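Local coordinates for pesticidal crystal protein Cry2Aa (Bacillus thuringiensis serovar kurstaki, PDB 1I5P) that lyses the midgut epithelial cells of susceptible dipteran and lepidopteran larvae after binding to them, as an insecticidal delta-endotoxin, at residues A[313-318]-A[358-363]; A[334-339]-A[354-359]; A[349-354]-A[460-465]; A[428-433]-A[450-455]. All blocks are in the same frame, centred on the assembly; numbering follows the deposited sequence.

All four contacts lie in the middle, beta-prism domain of the toxin, on the same side of the centre of the chain. Contact 1 and contact 2 share His-358 and Asn-359, and their centres are 7 Å apart. Contact 2 and contact 3 are equally close and share Thr-354; Ser-337 OG reaches Ala-353 O at 2.7 Å. Contact 3 and contact 4 are also 7 Å apart, and strands 462-469 and 422-430 are sheet neighbours. Glu-451 OE2 in contact 4 lies 3.1 Å from Thr-354 N. The four form a connected cluster. Contact 1 and contact 4 do not touch; their nearest atoms are about 10 Å apart.

Contact 1 (A[313-318]-A[358-363]); sequences GTRLSI and HNFNCS
Segments 313-318 and 358-363 approach closely at Thr-314 and His-358, whose CA atoms are 4.2 Å apart. Strands 313-318 and 360-363 cross steeply, at 116° between their directions. They belong to one sheet of the beta-prism domain. Gly-313 N gives a hydrogen bond to Phe-360 O, while Gly-313 O takes only weak ones from the N atoms of Asn-359 and Phe-360.

The side-chain amide of Asn-359 pairs with the backbone N and O of Arg-315. Its CG sits between the backbone N and the carbonyl carbon, which turns the amide along the backbone of Arg-315. OD1 accepts from Arg-315 N at 2.8 Å, in the carbonyl plane and on a lone pair. ND2 donates to Arg-315 O, also at 2.8 Å. Both bonds are fairly straight, at 161°, and together they fix the rotation of the amide.

Gly-313 is squeezed between two rings. Its CA lies over a face of the His-358 ring, 3.5 Å from the centroid, as a CH-pi contact. The N of Gly-313 is over a face of the Phe-360 ring. The His-358 ring is also held from outside, where ND1 bonds to Ser-312 OG. Its CD2 edge meets Thr-314 OG1.

Arg-315 runs extended from CG to NE across Phe-360. Its guanidinium lies flat on Phe-360, displaced toward its CB, with planes 19° apart and centres 4.7 Å apart. NH1 bonds to Ala-408 O. At the guanidinium edge, a water accepts from Arg-315 NE at 2.9 Å.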
loop_
_atom_site.group_PDB
_atom_site.type_symbol
_atom_site.label_atom_id
_atom_site.label_comp_id
_atom_site.label_asym_id
_atom_site.label_seq_id
_atom_site.Cartn_x
_atom_site.Cartn_y
_atom_site.Cartn_z
ATOM N N GLY A 313 -1.922 -2.181 -27.422
ATOM C CA GLY A 313 -0.757 -1.394 -27.760
ATOM C C GLY A 313 -0.186 -1.719 -29.118
ATOM O O GLY A 313 -0.688 -2.590 -29.831
ATOM N N THR A 314 0.870 -1.000 -29.474
ATOM C CA THR A 314 1.536 -1.203 -30.746
ATOM C C THR A 314 2.923 -1.779 -30.523
ATOM O O THR A 314 3.817 -1.080 -30.044
ATOM C CB THR A 314 1.699 0.119 -31.511
ATOM O OG1 THR A 314 0.434 0.782 -31.603
ATOM C CG2 THR A 314 2.244 -0.143 -32.914
ATOM N N ARG A 315 3.104 -3.052 -30.856
ATOM C CA ARG A 315 4.417 -3.670 -30.716
ATOM C C ARG A 315 5.040 -3.797 -32.100
ATOM O O ARG A 315 4.369 -4.178 -33.064
ATOM C CB ARG A 315 4.312 -5.051 -30.076
ATOM C CG ARG A 315 3.522 -6.068 -30.875
ATOM C CD ARG A 315 3.461 -7.364 -30.096
ATOM N NE ARG A 315 2.426 -8.268 -30.578
ATOM C CZ ARG A 315 1.951 -9.280 -29.863
ATOM N NH1 ARG A 315 2.422 -9.503 -28.642
ATOM N NH2 ARG A 315 1.010 -10.068 -30.365
ATOM N N LEU A 316 6.322 -3.471 -32.199
ATOM C CA LEU A 316 7.018 -3.559 -33.473
ATOM C C LEU A 316 8.299 -4.377 -33.376
ATOM O O LEU A 316 9.035 -4.285 -32.391
ATOM C CB LEU A 316 7.354 -2.156 -33.994
ATOM C CG LEU A 316 6.195 -1.214 -34.338
ATOM C CD1 LEU A 316 6.746 0.144 -34.744
ATOM C CD2 LEU A 316 5.355 -1.808 -35.460
ATOM N N SER A 317 8.541 -5.187 -34.404
ATOM C CA SER A 317 9.741 -6.015 -34.514
ATOM C C SER A 317 10.401 -5.700 -35.848
ATOM O O SER A 317 10.002 -6.217 -36.890
ATOM C CB SER A 317 9.400 -7.504 -34.469
ATOM O OG SER A 317 9.273 -7.964 -33.136
ATOM N N ILE A 318 11.409 -4.840 -35.810
ATOM C CA ILE A 318 12.125 -4.445 -37.013
ATOM C C ILE A 318 13.571 -4.921 -36.971
ATOM O O ILE A 318 14.280 -4.702 -35.989
ATOM C CB ILE A 318 12.104 -2.916 -37.180
ATOM C CG1 ILE A 318 10.657 -2.444 -37.332
ATOM C CG2 ILE A 318 12.939 -2.506 -38.385
ATOM C CD1 ILE A 318 10.416 -1.031 -36.855
ATOM N N HIS A 358 -2.987 0.106 -32.613
ATOM C CA HIS A 358 -2.488 -0.970 -31.772
ATOM C C HIS A 358 -2.688 -2.308 -32.473
ATOM O O HIS A 358 -3.729 -2.546 -33.081
ATOM C CB HIS A 358 -3.211 -0.946 -30.425
ATOM C CG HIS A 358 -2.959 0.303 -29.639
ATOM N ND1 HIS A 358 -3.592 0.574 -28.446
ATOM C CD2 HIS A 358 -2.125 1.345 -29.869
ATOM C CE1 HIS A 358 -3.158 1.729 -27.972
ATOM N NE2 HIS A 358 -2.267 2.217 -28.818
ATOM N N ASN A 359 -1.686 -3.177 -32.395
ATOM C CA ASN A 359 -1.754 -4.477 -33.053
ATOM C C ASN A 359 -1.833 -5.662 -32.106
ATOM O O ASN A 359 -1.547 -6.793 -32.496
ATOM C CB ASN A 359 -0.556 -4.662 -33.992
ATOM C CG ASN A 359 0.764 -4.288 -33.340
ATOM O OD1 ASN A 359 0.833 -4.055 -32.135
ATOM N ND2 ASN A 359 1.824 -4.236 -34.141
ATOM N N PHE A 360 -2.217 -5.417 -30.862
ATOM C CA PHE A 360 -2.346 -6.514 -29.918
ATOM C C PHE A 360 -3.112 -6.090 -28.671
ATOM O O PHE A 360 -3.094 -4.920 -28.294
ATOM C CB PHE A 360 -0.959 -7.065 -29.546
ATOM C CG PHE A 360 -0.261 -6.299 -28.455
ATOM C CD1 PHE A 360 -0.450 -6.641 -27.119
ATOM C CD2 PHE A 360 0.582 -5.238 -28.758
ATOM C CE1 PHE A 360 0.194 -5.936 -26.100
ATOM C CE2 PHE A 360 1.227 -4.528 -27.750
ATOM C CZ PHE A 360 1.032 -4.879 -26.418
ATOM N N ASN A 361 -3.808 -7.049 -28.057
ATOM C CA ASN A 361 -4.586 -6.834 -26.833
ATOM C C ASN A 361 -4.267 -7.945 -25.837
ATOM O O ASN A 361 -4.482 -9.129 -26.112
ATOM C CB ASN A 361 -6.093 -6.826 -27.120
ATOM C CG ASN A 361 -6.581 -5.494 -27.666
ATOM O OD1 ASN A 361 -6.549 -5.260 -28.874
ATOM N ND2 ASN A 361 -7.030 -4.611 -26.774
ATOM N N CYS A 362 -3.775 -7.535 -24.671
ATOM C CA CYS A 362 -3.374 -8.430 -23.587
ATOM C C CYS A 362 -4.284 -8.213 -22.376
ATOM O O CYS A 362 -4.339 -7.122 -21.822
ATOM C CB CYS A 362 -1.918 -8.136 -23.221
ATOM S SG CYS A 362 -1.322 -8.919 -21.674
ATOM N N SER A 363 -5.048 -9.228 -21.999
ATOM C CA SER A 363 -5.928 -9.073 -20.849
ATOM C C SER A 363 -6.035 -10.395 -20.122
ATOM O O SER A 363 -5.417 -11.382 -20.520
ATOM C CB SER A 363 -7.324 -8.631 -21.294
ATOM O OG SER A 363 -7.938 -9.680 -22.009
HETATM O O HOH W 1 1.281 -8.453 -33.212
#

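Contact 2 (A[334-339]-A[354-359]); sequences SLNSAR and TNLNHN
The loop 354-359 passes beside strand 334-339 without pairing with it; the nearest CA atoms, of Ser-337 and Thr-354, are 7.0 Å apart. The main link is polar. His-358 NE2 donates to Ser-337 OG at 2.8 Å, with the hydroxyl oxygen 17° out of the ring plane. Ser-337 OG is anti to its own backbone N (chi1 -179°), which carries it out from the strand to the ring. The same oxygen also bonds to Ala-353 O. This hydroxyl thus joins the strand to two points of the chain that follows it.

Arg-339 CB comes to the edge of the ring, 4.0 Å from His-358 CE1. Ser-337 O lies more distantly over one face.

Further back along the strand the contact is apolar. Leu-356 CD1 rests 3.6 Å from Asn-336 CB. Asn-336 OD1 is engaged on its own strand, where it accepts from Ser-334 OG at 2.7 Å, in the carbonyl plane. Asn-336 ND2 makes a weak hydrogen bond to Gly-459 O. Here a connecting loop is laid against an inner strand of the sheet in the beta-prism domain, carrying the chain from strand 351-352 to strand 360-363.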
loop_
_atom_site.group_PDB
_atom_site.type_symbol
_atom_site.label_atom_id
_atom_site.label_comp_id
_atom_site.label_asym_id
_atom_site.label_seq_id
_atom_site.Cartn_x
_atom_site.Cartn_y
_atom_site.Cartn_z
ATOM N N SER A 334 10.038 -3.224 -29.905
ATOM C CA SER A 334 9.534 -2.121 -29.106
ATOM C C SER A 334 8.022 -2.031 -28.961
ATOM O O SER A 334 7.267 -2.599 -29.753
ATOM C CB SER A 334 10.032 -0.812 -29.708
ATOM O OG SER A 334 9.558 -0.675 -31.039
ATOM N N LEU A 335 7.605 -1.314 -27.920
ATOM C CA LEU A 335 6.199 -1.044 -27.640
ATOM C C LEU A 335 6.141 0.462 -27.827
ATOM O O LEU A 335 6.651 1.226 -27.001
ATOM C CB LEU A 335 5.822 -1.408 -26.201
ATOM C CG LEU A 335 4.396 -0.999 -25.803
ATOM C CD1 LEU A 335 3.382 -1.710 -26.688
ATOM C CD2 LEU A 335 4.151 -1.325 -24.335
ATOM N N ASN A 336 5.536 0.880 -28.930
ATOM C CA ASN A 336 5.455 2.285 -29.285
ATOM C C ASN A 336 4.265 3.045 -28.728
ATOM O O ASN A 336 4.314 4.270 -28.598
ATOM C CB ASN A 336 5.470 2.402 -30.812
ATOM C CG ASN A 336 6.792 1.956 -31.422
ATOM O OD1 ASN A 336 7.326 0.898 -31.082
ATOM N ND2 ASN A 336 7.320 2.762 -32.334
ATOM N N SER A 337 3.202 2.320 -28.401
ATOM C CA SER A 337 1.989 2.938 -27.887
ATOM C C SER A 337 1.225 1.948 -27.025
ATOM O O SER A 337 1.268 0.740 -27.265
ATOM C CB SER A 337 1.105 3.390 -29.052
ATOM O OG SER A 337 -0.077 4.021 -28.590
ATOM N N ALA A 338 0.511 2.461 -26.034
ATOM C CA ALA A 338 -0.243 1.593 -25.151
ATOM C C ALA A 338 -1.396 2.304 -24.474
ATOM O O ALA A 338 -1.394 3.525 -24.323
ATOM C CB ALA A 338 0.686 1.001 -24.094
ATOM N N ARG A 339 -2.386 1.521 -24.073
ATOM C CA ARG A 339 -3.544 2.046 -23.376
ATOM C C ARG A 339 -4.085 0.904 -22.535
ATOM O O ARG A 339 -4.198 -0.227 -23.005
ATOM C CB ARG A 339 -4.601 2.546 -24.367
ATOM C CG ARG A 339 -5.850 3.140 -23.711
ATOM C CD ARG A 339 -6.599 4.046 -24.683
ATOM N NE ARG A 339 -6.878 3.376 -25.953
ATOM C CZ ARG A 339 -7.225 4.007 -27.074
ATOM N NH1 ARG A 339 -7.340 5.329 -27.090
ATOM N NH2 ARG A 339 -7.452 3.312 -28.185
ATOM N N THR A 354 0.437 8.611 -30.218
ATOM C CA THR A 354 -1.006 8.768 -30.303
ATOM C C THR A 354 -1.471 8.683 -31.752
ATOM O O THR A 354 -2.652 8.870 -32.043
ATOM C CB THR A 354 -1.463 10.122 -29.737
ATOM O OG1 THR A 354 -0.817 11.183 -30.455
ATOM C CG2 THR A 354 -1.122 10.224 -28.259
ATOM N N ASN A 355 -0.548 8.399 -32.664
ATOM C CA ASN A 355 -0.916 8.304 -34.071
ATOM C C ASN A 355 -0.640 6.926 -34.645
ATOM O O ASN A 355 -0.378 6.792 -35.834
ATOM C CB ASN A 355 -0.170 9.353 -34.901
ATOM C CG ASN A 355 1.320 9.060 -35.017
ATOM O OD1 ASN A 355 1.982 9.523 -35.947
ATOM N ND2 ASN A 355 1.854 8.304 -34.064
ATOM N N LEU A 356 -0.692 5.899 -33.807
ATOM C CA LEU A 356 -0.441 4.544 -34.279
ATOM C C LEU A 356 -1.559 3.598 -33.874
ATOM O O LEU A 356 -2.105 3.709 -32.779
ATOM C CB LEU A 356 0.871 4.012 -33.703
ATOM C CG LEU A 356 2.200 4.699 -34.021
ATOM C CD1 LEU A 356 3.294 4.089 -33.147
ATOM C CD2 LEU A 356 2.534 4.531 -35.496
ATOM N N ASN A 357 -1.899 2.665 -34.756
ATOM C CA ASN A 357 -2.927 1.685 -34.442
ATOM C C ASN A 357 -2.284 0.565 -33.639
ATOM O O ASN A 357 -1.171 0.134 -33.937
ATOM C CB ASN A 357 -3.542 1.107 -35.714
ATOM C CG ASN A 357 -4.587 2.016 -36.326
ATOM O OD1 ASN A 357 -5.496 2.487 -35.645
ATOM N ND2 ASN A 357 -4.470 2.254 -37.628
ATOM N N HIS A 358 -2.987 0.106 -32.613
ATOM C CA HIS A 358 -2.488 -0.970 -31.772
ATOM C C HIS A 358 -2.688 -2.308 -32.473
ATOM O O HIS A 358 -3.729 -2.546 -33.081
ATOM C CB HIS A 358 -3.211 -0.946 -30.425
ATOM C CG HIS A 358 -2.959 0.303 -29.639
ATOM N ND1 HIS A 358 -3.592 0.574 -28.446
ATOM C CD2 HIS A 358 -2.125 1.345 -29.869
ATOM C CE1 HIS A 358 -3.158 1.729 -27.972
ATOM N NE2 HIS A 358 -2.267 2.217 -28.818
ATOM N N ASN A 359 -1.686 -3.177 -32.395
ATOM C CA ASN A 359 -1.754 -4.477 -33.053
ATOM C C ASN A 359 -1.833 -5.662 -32.106
ATOM O O ASN A 359 -1.547 -6.793 -32.496
ATOM C CB ASN A 359 -0.556 -4.662 -33.992
ATOM C CG ASN A 359 0.764 -4.288 -33.340
ATOM O OD1 ASN A 359 0.833 -4.055 -32.135
ATOM N ND2 ASN A 359 1.824 -4.236 -34.141
#

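Contact 3 (A[349-354]-A[460-465]); sequences GLIGAT and ARAYLV
Ile-351 and Ala-462 meet in the close-packed part of this contact. Ile-351 CG2 lies 4.0 Å from Ala-462 CB, and the same methyl of Ala-462 is 3.7 Å from Ile-351 O. Gly-352 lies next to them, with its CA 3.5 Å from Arg-461 O and 4.7 Å from the CA of Ala-462. The two backbones can come this near because Gly-352 brings no side chain into the gap.

Farther along, the fit is looser. Ile-351 CD1 and Leu-464 CD2 approach only to 4.3 Å. At the other end Ala-353 CB and Ala-460 CB are 4.4 Å apart, although Ala-460 CB is closer, at 3.9 Å, to Ala-353 N. This end is nearer the solvent, and Ala-460 is partly exposed. Arg-461 points away from segment 349-354 and folds back on its own backbone. Its NH1 donates to Ala-460 O at 2.9 Å, from 48° out of the carbonyl plane.

Strand 329-342 bonds to both segments through their backbones: Ala-338 with Ile-351, Asn-336 with Ala-353, and Leu-335 with Ala-462. On strand 462-469, Tyr-463 pairs in turn with Val-429 of strand 422-430.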
loop_
_atom_site.group_PDB
_atom_site.type_symbol
_atom_site.label_atom_id
_atom_site.label_comp_id
_atom_site.label_asym_id
_atom_site.label_seq_id
_atom_site.Cartn_x
_atom_site.Cartn_y
_atom_site.Cartn_z
ATOM N N GLY A 349 -5.492 6.899 -20.532
ATOM C CA GLY A 349 -5.099 7.741 -21.637
ATOM C C GLY A 349 -4.087 6.939 -22.424
ATOM O O GLY A 349 -3.627 5.892 -21.968
ATOM N N LEU A 350 -3.746 7.403 -23.616
ATOM C CA LEU A 350 -2.763 6.689 -24.410
ATOM C C LEU A 350 -1.384 6.945 -23.830
ATOM O O LEU A 350 -1.138 7.980 -23.212
ATOM C CB LEU A 350 -2.799 7.157 -25.862
ATOM C CG LEU A 350 -3.880 6.533 -26.744
ATOM C CD1 LEU A 350 -4.163 7.443 -27.936
ATOM C CD2 LEU A 350 -3.426 5.157 -27.200
ATOM N N ILE A 351 -0.490 5.986 -24.015
ATOM C CA ILE A 351 0.871 6.125 -23.532
ATOM C C ILE A 351 1.751 5.944 -24.754
ATOM O O ILE A 351 1.600 4.969 -25.490
ATOM C CB ILE A 351 1.206 5.048 -22.493
ATOM C CG1 ILE A 351 0.173 5.088 -21.367
ATOM C CG2 ILE A 351 2.605 5.285 -21.931
ATOM C CD1 ILE A 351 -0.046 3.758 -20.691
ATOM N N GLY A 352 2.657 6.889 -24.979
ATOM C CA GLY A 352 3.518 6.795 -26.140
ATOM C C GLY A 352 2.879 7.485 -27.329
ATOM O O GLY A 352 2.221 8.514 -27.177
ATOM N N ALA A 353 3.071 6.917 -28.514
ATOM C CA ALA A 353 2.521 7.491 -29.734
ATOM C C ALA A 353 0.999 7.505 -29.741
ATOM O O ALA A 353 0.350 6.536 -29.328
ATOM C CB ALA A 353 3.034 6.723 -30.945
ATOM N N THR A 354 0.437 8.611 -30.218
ATOM C CA THR A 354 -1.006 8.768 -30.303
ATOM C C THR A 354 -1.471 8.683 -31.752
ATOM O O THR A 354 -2.652 8.870 -32.043
ATOM C CB THR A 354 -1.463 10.122 -29.737
ATOM O OG1 THR A 354 -0.817 11.183 -30.455
ATOM C CG2 THR A 354 -1.122 10.224 -28.259
ATOM N N ALA A 460 7.520 6.862 -31.038
ATOM C CA ALA A 460 7.824 6.923 -29.613
ATOM C C ALA A 460 7.907 5.568 -28.914
ATOM O O ALA A 460 8.039 4.522 -29.553
ATOM C CB ALA A 460 6.803 7.807 -28.909
ATOM N N ARG A 461 7.824 5.604 -27.590
ATOM C CA ARG A 461 7.903 4.397 -26.786
ATOM C C ARG A 461 6.962 4.459 -25.591
ATOM O O ARG A 461 6.633 5.535 -25.098
ATOM C CB ARG A 461 9.335 4.197 -26.282
ATOM C CG ARG A 461 10.359 3.879 -27.367
ATOM C CD ARG A 461 10.228 2.448 -27.840
ATOM N NE ARG A 461 11.306 2.059 -28.744
ATOM C CZ ARG A 461 11.381 2.399 -30.025
ATOM N NH1 ARG A 461 10.433 3.144 -30.577
ATOM N NH2 ARG A 461 12.404 1.984 -30.756
ATOM N N ALA A 462 6.530 3.287 -25.139
ATOM C CA ALA A 462 5.653 3.180 -23.985
ATOM C C ALA A 462 6.300 2.213 -23.003
ATOM O O ALA A 462 6.571 1.068 -23.348
ATOM C CB ALA A 462 4.282 2.663 -24.404
ATOM N N TYR A 463 6.564 2.687 -21.790
ATOM C CA TYR A 463 7.157 1.860 -20.748
ATOM C C TYR A 463 6.127 1.757 -19.631
ATOM O O TYR A 463 5.841 2.733 -18.942
ATOM C CB TYR A 463 8.458 2.493 -20.254
ATOM C CG TYR A 463 9.487 2.630 -21.357
ATOM C CD1 TYR A 463 9.773 3.872 -21.930
ATOM C CD2 TYR A 463 10.150 1.508 -21.851
ATOM C CE1 TYR A 463 10.702 3.989 -22.974
ATOM C CE2 TYR A 463 11.074 1.609 -22.890
ATOM C CZ TYR A 463 11.347 2.848 -23.447
ATOM O OH TYR A 463 12.267 2.924 -24.472
ATOM N N LEU A 464 5.573 0.561 -19.465
ATOM C CA LEU A 464 4.524 0.317 -18.488
ATOM C C LEU A 464 4.948 0.214 -17.034
ATOM O O LEU A 464 6.087 -0.143 -16.713
ATOM C CB LEU A 464 3.740 -0.936 -18.881
ATOM C CG LEU A 464 3.299 -0.949 -20.347
ATOM C CD1 LEU A 464 2.430 -2.163 -20.611
ATOM C CD2 LEU A 464 2.544 0.334 -20.671
ATOM N N VAL A 465 3.994 0.533 -16.168
ATOM C CA VAL A 465 4.167 0.512 -14.728
ATOM C C VAL A 465 3.060 -0.355 -14.137
ATOM O O VAL A 465 1.879 -0.146 -14.429
ATOM C CB VAL A 465 4.040 1.946 -14.151
ATOM C CG1 VAL A 465 3.994 1.912 -12.623
ATOM C CG2 VAL A 465 5.197 2.810 -14.653
#

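Contact 4 (A[428-433]-A[450-455]); sequences GVPLVI and IESPSG
Ser-452 OG stands beside its own backbone N (chi1 -82°), and from there it meets the backbone of Val-432. Val-432 N donates to it weakly, at 3.3 Å. Ile-450 CG2 is anti to its backbone N, with CG1 beside that nitrogen (chi1 -52°), and this brings CG2 against the ring of Pro-430.

After Pro-430 the chain runs alongside loop 450-455. CA atoms come closest between Val-432 and Ser-452, 5.0 Å apart. Ser-452 meets Val-432 at two points. Besides the weak bond to its hydroxyl, its CA makes a CA-H...O contact with Val-432 O at 3.2 Å, nearly straight at 163°.

A proline from each segment adds apolar contact. Pro-430 CD lies 3.7 Å from Ile-450 CG2, the two side chains passing at a slant, while its CB faces Ser-452 OG. Pro-453 CD touches Val-432 CB at 3.9 Å, with the side chains at about a right angle. Pro-453 CD also lies 3.3 Å from Val-432 O. Ile-433 CG2 adds a wider apolar contact with Ile-450 CG2, at 4.3 Å.

Helix 293-300 covers the apolar side, where Leu-296 touches Ile-433 and Leu-299 touches Ile-450. Short helix 435-438 follows segment 428-433 and also meets both isoleucines. Glu-451 reaches back to Thr-354 N, and the backbone of Ile-450 bonds to Leu-350, next to strand 351-352.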
loop_
_atom_site.group_PDB
_atom_site.type_symbol
_atom_site.label_atom_id
_atom_site.label_comp_id
_atom_site.label_asym_id
_atom_site.label_seq_id
_atom_site.Cartn_x
_atom_site.Cartn_y
_atom_site.Cartn_z
ATOM N N GLY A 428 1.922 3.695 -17.321
ATOM C CA GLY A 428 3.147 3.718 -18.092
ATOM C C GLY A 428 3.557 5.130 -18.437
ATOM O O GLY A 428 2.814 6.083 -18.190
ATOM N N VAL A 429 4.752 5.261 -18.999
ATOM C CA VAL A 429 5.266 6.561 -19.393
ATOM C C VAL A 429 5.976 6.453 -20.734
ATOM O O VAL A 429 6.429 5.374 -21.125
ATOM C CB VAL A 429 6.264 7.127 -18.354
ATOM C CG1 VAL A 429 5.570 7.321 -17.018
ATOM C CG2 VAL A 429 7.454 6.190 -18.199
ATOM N N PRO A 430 6.047 7.566 -21.479
ATOM C CA PRO A 430 6.730 7.541 -22.775
ATOM C C PRO A 430 8.227 7.714 -22.492
ATOM O O PRO A 430 8.615 7.941 -21.343
ATOM C CB PRO A 430 6.142 8.752 -23.485
ATOM C CG PRO A 430 6.005 9.722 -22.358
ATOM C CD PRO A 430 5.350 8.850 -21.290
ATOM N N LEU A 431 9.063 7.632 -23.523
ATOM C CA LEU A 431 10.501 7.788 -23.322
ATOM C C LEU A 431 10.808 9.089 -22.586
ATOM O O LEU A 431 11.633 9.121 -21.672
ATOM C CB LEU A 431 11.243 7.765 -24.662
ATOM C CG LEU A 431 12.771 7.910 -24.577
ATOM C CD1 LEU A 431 13.357 6.764 -23.764
ATOM C CD2 LEU A 431 13.366 7.930 -25.981
ATOM N N VAL A 432 10.131 10.161 -22.977
ATOM C CA VAL A 432 10.338 11.459 -22.345
ATOM C C VAL A 432 9.008 12.129 -22.037
ATOM O O VAL A 432 8.189 12.345 -22.934
ATOM C CB VAL A 432 11.156 12.413 -23.257
ATOM C CG1 VAL A 432 11.433 13.718 -22.526
ATOM C CG2 VAL A 432 12.461 11.754 -23.680
ATOM N N ILE A 433 8.790 12.450 -20.767
ATOM C CA ILE A 433 7.569 13.126 -20.353
ATOM C C ILE A 433 7.865 14.617 -20.413
ATOM O O ILE A 433 8.849 15.080 -19.839
ATOM C CB ILE A 433 7.178 12.768 -18.910
ATOM C CG1 ILE A 433 6.972 11.258 -18.788
ATOM C CG2 ILE A 433 5.922 13.539 -18.509
ATOM C CD1 ILE A 433 6.812 10.774 -17.368
ATOM N N ILE A 450 -0.320 11.055 -22.543
ATOM C CA ILE A 450 1.043 11.392 -22.146
ATOM C C ILE A 450 2.008 10.895 -23.218
ATOM O O ILE A 450 2.391 9.724 -23.232
ATOM C CB ILE A 450 1.404 10.746 -20.788
ATOM C CG1 ILE A 450 0.327 11.082 -19.752
ATOM C CG2 ILE A 450 2.760 11.245 -20.313
ATOM C CD1 ILE A 450 0.076 12.573 -19.574
ATOM N N GLU A 451 2.396 11.795 -24.116
ATOM C CA GLU A 451 3.289 11.446 -25.219
ATOM C C GLU A 451 4.598 12.235 -25.169
ATOM O O GLU A 451 4.689 13.266 -24.499
ATOM C CB GLU A 451 2.552 11.700 -26.547
ATOM C CG GLU A 451 3.347 11.468 -27.825
ATOM C CD GLU A 451 2.480 11.595 -29.075
ATOM O OE1 GLU A 451 1.653 12.532 -29.141
ATOM O OE2 GLU A 451 2.624 10.761 -29.998
ATOM N N SER A 452 5.613 11.735 -25.868
ATOM C CA SER A 452 6.912 12.401 -25.920
ATOM C C SER A 452 6.785 13.739 -26.632
ATOM O O SER A 452 5.939 13.902 -27.514
ATOM C CB SER A 452 7.930 11.543 -26.678
ATOM O OG SER A 452 8.489 10.533 -25.855
ATOM N N PRO A 453 7.637 14.712 -26.269
ATOM C CA PRO A 453 7.593 16.032 -26.900
ATOM C C PRO A 453 7.823 15.855 -28.386
ATOM O O PRO A 453 8.488 14.903 -28.785
ATOM C CB PRO A 453 8.748 16.770 -26.225
ATOM C CG PRO A 453 8.824 16.110 -24.882
ATOM C CD PRO A 453 8.720 14.661 -25.276
ATOM N N SER A 454 7.270 16.749 -29.202
ATOM C CA SER A 454 7.464 16.653 -30.648
ATOM C C SER A 454 8.950 16.654 -30.974
ATOM O O SER A 454 9.735 17.355 -30.334
ATOM C CB SER A 454 6.782 17.818 -31.367
ATOM O OG SER A 454 5.464 17.471 -31.764
ATOM N N GLY A 455 9.328 15.870 -31.979
ATOM C CA GLY A 455 10.723 15.778 -32.359
ATOM C C GLY A 455 11.321 14.557 -31.690
ATOM O O GLY A 455 12.508 14.264 -31.836
#